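Local coordinates for phage-like element PBSX protein XepA (PDB 6IA5), which is of unknown function, does not seem to be involved in host cell lysis, and assembles as a pentamer, at residues F180-A192 against F256-G268. Numbering follows the deposited sequence.
Sequences FHENAESASEGAA and FKEIIMEIISITG
Ser188 and Ile263 exchange two backbone hydrogen bonds, an isolated antiparallel hydrogen-bonded pair tying the loop after strand 181-184 to strand 258-267. Ile263 N donates to Ser188 O at 2.9 Å (N-H...O 135°); the return bond, Ser188 N to Ile263 O, is weak, its N-H...O angle 124°. The pairing then breaks: at Met261 a water stands between strand and loop. It accepts from Met261 N (2.8 Å) and lies within donating distance of Glu189 O and Ala191 O, linking the two backbones. Met261 O receives a weak bond from His181 NE2 (2.8 Å), at the edge of the imidazole, which reaches the strand with CG beside the backbone N and anti to the carbonyl carbon (chi1 -64°). Across one face of that imidazole lies Ile263 CD1, 3.5 Å from the ring centroid in a CH-pi contact, and the same methyl touches Ala184 CB. Phe180 is covered similarly: Met261 CG sits 3.6 Å from its centroid and SD stands farther above that face, a Met-aromatic contact. Glu189 and Glu262 bring their carboxylates near each other, but Lys225 forms a salt bridge with the former and Trp217 a hydrogen bond with the latter. In this all-beta domain, Phe180 and His181 bond at a classic bulge to Val273 of strand 271-278, while strand 258-267 pairs with 211-219, and Val203 of strand 200-207 packs against both Phe180 and Met261.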
loop_
_atom_site.group_PDB
_atom_site.type_symbol
_atom_site.label_atom_id
_atom_site.label_comp_id
_atom_site.label_asym_id
_atom_site.label_seq_id
_atom_site.Cartn_x
_atom_site.Cartn_y
_atom_site.Cartn_z
ATOM N N PHE E 180 -13.261 -34.556 -17.960
ATOM C CA PHE E 180 -12.423 -35.419 -18.773
ATOM C C PHE E 180 -13.288 -36.037 -19.868
ATOM O O PHE E 180 -12.860 -36.107 -21.017
ATOM C CB PHE E 180 -11.767 -36.511 -17.918
ATOM C CG PHE E 180 -10.840 -35.980 -16.851
ATOM C CD1 PHE E 180 -9.501 -35.751 -17.135
ATOM C CD2 PHE E 180 -11.311 -35.695 -15.570
ATOM C CE1 PHE E 180 -8.642 -35.264 -16.158
ATOM C CE2 PHE E 180 -10.458 -35.204 -14.591
ATOM C CZ PHE E 180 -9.124 -34.993 -14.885
ATOM N N HIS E 181 -14.480 -36.502 -19.465
ATOM C CA HIS E 181 -15.477 -37.135 -20.308
ATOM C C HIS E 181 -16.852 -36.773 -19.757
ATOM O O HIS E 181 -17.063 -36.731 -18.541
ATOM C CB HIS E 181 -15.375 -38.665 -20.262
ATOM C CG HIS E 181 -14.109 -39.232 -20.808
ATOM N ND1 HIS E 181 -13.936 -39.516 -22.148
ATOM C CD2 HIS E 181 -12.953 -39.577 -20.203
ATOM C CE1 HIS E 181 -12.739 -40.017 -22.357
ATOM N NE2 HIS E 181 -12.112 -40.069 -21.167
ATOM N N GLU E 182 -17.803 -36.537 -20.665
ATOM C CA GLU E 182 -19.194 -36.379 -20.285
ATOM C C GLU E 182 -20.056 -37.272 -21.169
ATOM O O GLU E 182 -20.130 -37.060 -22.375
ATOM C CB GLU E 182 -19.583 -34.921 -20.479
ATOM C CG GLU E 182 -21.031 -34.634 -20.165
ATOM C CD GLU E 182 -21.236 -33.175 -19.838
ATOM O OE1 GLU E 182 -21.024 -32.297 -20.706
ATOM O OE2 GLU E 182 -21.533 -32.932 -18.676
ATOM N N ASN E 183 -20.671 -38.289 -20.563
ATOM C CA ASN E 183 -21.561 -39.193 -21.276
ATOM C C ASN E 183 -20.857 -39.822 -22.478
ATOM O O ASN E 183 -21.436 -39.920 -23.558
ATOM C CB ASN E 183 -22.849 -38.485 -21.691
ATOM C CG ASN E 183 -23.622 -37.976 -20.500
ATOM O OD1 ASN E 183 -23.762 -38.678 -19.507
ATOM N ND2 ASN E 183 -24.096 -36.747 -20.596
ATOM N N ALA E 184 -19.608 -40.255 -22.287
ATOM C CA ALA E 184 -18.858 -40.887 -23.360
ATOM C C ALA E 184 -19.532 -42.202 -23.740
ATOM O O ALA E 184 -19.988 -42.938 -22.864
ATOM C CB ALA E 184 -17.431 -41.103 -22.932
ATOM N N GLU E 185 -19.573 -42.479 -25.050
ATOM C CA GLU E 185 -20.224 -43.669 -25.577
ATOM C C GLU E 185 -19.177 -44.646 -26.090
ATOM O O GLU E 185 -19.461 -45.834 -26.241
ATOM C CB GLU E 185 -21.132 -43.322 -26.754
ATOM C CG GLU E 185 -22.321 -42.471 -26.372
ATOM C CD GLU E 185 -23.150 -42.113 -27.593
ATOM O OE1 GLU E 185 -23.262 -42.976 -28.486
ATOM O OE2 GLU E 185 -23.655 -40.970 -27.659
ATOM N N SER E 186 -17.967 -44.142 -26.351
ATOM C CA SER E 186 -16.910 -44.983 -26.879
ATOM C C SER E 186 -15.549 -44.568 -26.326
ATOM O O SER E 186 -15.396 -43.483 -25.773
ATOM C CB SER E 186 -16.922 -44.955 -28.380
ATOM O OG SER E 186 -16.036 -45.935 -28.887
ATOM N N ALA E 187 -14.570 -45.474 -26.475
ATOM C CA ALA E 187 -13.226 -45.313 -25.935
ATOM C C ALA E 187 -12.592 -44.051 -26.502
ATOM O O ALA E 187 -12.725 -43.772 -27.688
ATOM C CB ALA E 187 -12.392 -46.519 -26.277
ATOM N N SER E 188 -11.919 -43.286 -25.641
ATOM C CA SER E 188 -11.056 -42.201 -26.074
ATOM C C SER E 188 -10.291 -41.649 -24.878
ATOM O O SER E 188 -10.615 -41.961 -23.740
ATOM C CB SER E 188 -11.803 -41.109 -26.817
ATOM O OG SER E 188 -12.409 -40.176 -25.941
ATOM N N GLU E 189 -9.297 -40.807 -25.163
ATOM C CA GLU E 189 -8.516 -40.188 -24.115
ATOM C C GLU E 189 -9.337 -39.142 -23.371
ATOM O O GLU E 189 -9.134 -38.962 -22.170
ATOM C CB GLU E 189 -7.235 -39.598 -24.683
ATOM C CG GLU E 189 -6.240 -40.681 -24.986
ATOM C CD GLU E 189 -4.873 -40.188 -25.394
ATOM O OE1 GLU E 189 -4.080 -41.015 -25.872
ATOM O OE2 GLU E 189 -4.619 -38.985 -25.224
ATOM N N GLY E 190 -10.254 -38.476 -24.079
ATOM C CA GLY E 190 -11.028 -37.389 -23.499
ATOM C C GLY E 190 -10.167 -36.134 -23.363
ATOM O O GLY E 190 -9.080 -36.089 -23.916
ATOM N N ALA E 191 -10.643 -35.134 -22.610
ATOM C CA ALA E 191 -9.916 -33.886 -22.464
ATOM C C ALA E 191 -8.817 -34.021 -21.398
ATOM O O ALA E 191 -8.967 -34.756 -20.420
ATOM C CB ALA E 191 -10.883 -32.778 -22.124
ATOM N N ALA E 192 -7.725 -33.273 -21.599
ATOM C CA ALA E 192 -6.546 -33.282 -20.748
ATOM C C ALA E 192 -6.607 -32.103 -19.789
ATOM O O ALA E 192 -6.686 -30.955 -20.213
ATOM C CB ALA E 192 -5.298 -33.220 -21.591
ATOM N N PHE E 256 3.233 -32.643 -12.620
ATOM C CA PHE E 256 2.738 -33.011 -13.943
ATOM C C PHE E 256 2.283 -31.764 -14.701
ATOM O O PHE E 256 1.907 -30.775 -14.086
ATOM C CB PHE E 256 1.583 -34.022 -13.850
ATOM C CG PHE E 256 2.027 -35.426 -13.542
ATOM C CD1 PHE E 256 2.552 -36.240 -14.538
ATOM C CD2 PHE E 256 1.972 -35.916 -12.245
ATOM C CE1 PHE E 256 2.980 -37.528 -14.251
ATOM C CE2 PHE E 256 2.438 -37.191 -11.956
ATOM C CZ PHE E 256 2.924 -38.004 -12.959
ATOM N N LYS E 257 2.264 -31.858 -16.033
ATOM C CA LYS E 257 1.761 -30.783 -16.869
ATOM C C LYS E 257 0.280 -31.013 -17.167
ATOM O O LYS E 257 -0.504 -30.072 -17.167
ATOM C CB LYS E 257 2.573 -30.698 -18.172
ATOM C CG LYS E 257 4.042 -30.328 -18.027
ATOM C CD LYS E 257 4.287 -28.826 -18.062
ATOM C CE LYS E 257 5.593 -28.397 -18.698
ATOM N NZ LYS E 257 6.633 -29.422 -18.470
ATOM N N GLU E 258 -0.101 -32.270 -17.420
ATOM C CA GLU E 258 -1.485 -32.577 -17.741
ATOM C C GLU E 258 -1.883 -33.914 -17.129
ATOM O O GLU E 258 -1.030 -34.783 -16.924
ATOM C CB GLU E 258 -1.682 -32.716 -19.252
ATOM C CG GLU E 258 -1.334 -31.457 -20.011
ATOM C CD GLU E 258 -1.548 -31.579 -21.504
ATOM O OE1 GLU E 258 -0.739 -32.252 -22.171
ATOM O OE2 GLU E 258 -2.541 -31.027 -21.982
ATOM N N ILE E 259 -3.193 -34.076 -16.917
ATOM C CA ILE E 259 -3.747 -35.332 -16.424
ATOM C C ILE E 259 -4.813 -35.795 -17.410
ATOM O O ILE E 259 -5.663 -35.012 -17.836
ATOM C CB ILE E 259 -4.316 -35.169 -14.992
ATOM C CG1 ILE E 259 -3.262 -34.689 -13.984
ATOM C CG2 ILE E 259 -5.016 -36.451 -14.540
ATOM C CD1 ILE E 259 -2.065 -35.601 -13.834
ATOM N N ILE E 260 -4.748 -37.071 -17.773
ATOM C CA ILE E 260 -5.704 -37.637 -18.709
ATOM C C ILE E 260 -6.325 -38.868 -18.047
ATOM O O ILE E 260 -5.618 -39.700 -17.468
ATOM C CB ILE E 260 -4.991 -37.990 -20.028
ATOM C CG1 ILE E 260 -4.535 -36.722 -20.764
ATOM C CG2 ILE E 260 -5.883 -38.848 -20.900
ATOM C CD1 ILE E 260 -3.557 -36.974 -21.897
ATOM N N MET E 261 -7.654 -38.962 -18.143
ATOM C CA MET E 261 -8.391 -40.119 -17.665
ATOM C C MET E 261 -8.994 -40.806 -18.879
ATOM O O MET E 261 -10.072 -40.426 -19.331
ATOM C CB MET E 261 -9.512 -39.650 -16.731
ATOM C CG MET E 261 -8.973 -38.942 -15.483
ATOM S SD MET E 261 -8.375 -40.204 -14.339
ATOM C CE MET E 261 -6.804 -39.496 -13.828
ATOM N N GLU E 262 -8.292 -41.814 -19.404
ATOM C CA GLU E 262 -8.642 -42.388 -20.689
ATOM C C GLU E 262 -9.660 -43.510 -20.497
ATOM O O GLU E 262 -9.452 -44.434 -19.698
ATOM C CB GLU E 262 -7.379 -42.908 -21.386
ATOM C CG GLU E 262 -7.656 -43.781 -22.596
ATOM C CD GLU E 262 -6.419 -44.211 -23.377
ATOM O OE1 GLU E 262 -5.297 -44.068 -22.862
ATOM O OE2 GLU E 262 -6.561 -44.658 -24.517
ATOM N N ILE E 263 -10.758 -43.448 -21.263
ATOM C CA ILE E 263 -11.635 -44.600 -21.337
ATOM C C ILE E 263 -11.036 -45.578 -22.345
ATOM O O ILE E 263 -10.997 -45.284 -23.536
ATOM C CB ILE E 263 -13.084 -44.194 -21.661
ATOM C CG1 ILE E 263 -13.663 -43.300 -20.562
ATOM C CG2 ILE E 263 -13.939 -45.435 -21.864
ATOM C CD1 ILE E 263 -14.969 -42.642 -20.907
ATOM N N ILE E 264 -10.551 -46.711 -21.824
ATOM C CA ILE E 264 -9.878 -47.758 -22.576
ATOM C C ILE E 264 -10.941 -48.557 -23.324
ATOM O O ILE E 264 -10.753 -48.943 -24.478
ATOM C CB ILE E 264 -9.049 -48.666 -21.638
ATOM C CG1 ILE E 264 -7.840 -47.928 -21.064
ATOM C CG2 ILE E 264 -8.615 -49.956 -22.337
ATOM C CD1 ILE E 264 -6.878 -47.415 -22.128
ATOM N N SER E 265 -12.052 -48.819 -22.631
ATOM C CA SER E 265 -13.167 -49.539 -23.214
ATOM C C SER E 265 -14.443 -49.187 -22.458
ATOM O O SER E 265 -14.400 -48.789 -21.296
ATOM C CB SER E 265 -12.916 -51.012 -23.213
ATOM O OG SER E 265 -12.870 -51.485 -21.883
ATOM N N ILE E 266 -15.570 -49.348 -23.155
ATOM C CA ILE E 266 -16.890 -49.087 -22.617
ATOM C C ILE E 266 -17.915 -49.861 -23.457
ATOM O O ILE E 266 -17.793 -49.887 -24.684
ATOM C CB ILE E 266 -17.137 -47.570 -22.606
ATOM C CG1 ILE E 266 -18.513 -47.189 -22.062
ATOM C CG2 ILE E 266 -16.876 -46.950 -23.957
ATOM C CD1 ILE E 266 -18.685 -45.714 -21.875
ATOM N N THR E 267 -18.877 -50.517 -22.790
ATOM C CA THR E 267 -20.052 -51.057 -23.451
ATOM C C THR E 267 -21.269 -50.895 -22.544
ATOM O O THR E 267 -21.170 -50.894 -21.308
ATOM C CB THR E 267 -19.906 -52.551 -23.809
ATOM O OG1 THR E 267 -19.605 -53.336 -22.652
ATOM C CG2 THR E 267 -18.887 -52.829 -24.889
ATOM N N GLY E 268 -22.439 -50.776 -23.188
ATOM C CA GLY E 268 -23.719 -50.930 -22.512
ATOM C C GLY E 268 -24.137 -49.674 -21.752
ATOM O O GLY E 268 -24.706 -49.765 -20.680
HETATM O O HOH W 1 -9.161 -37.583 -20.076
#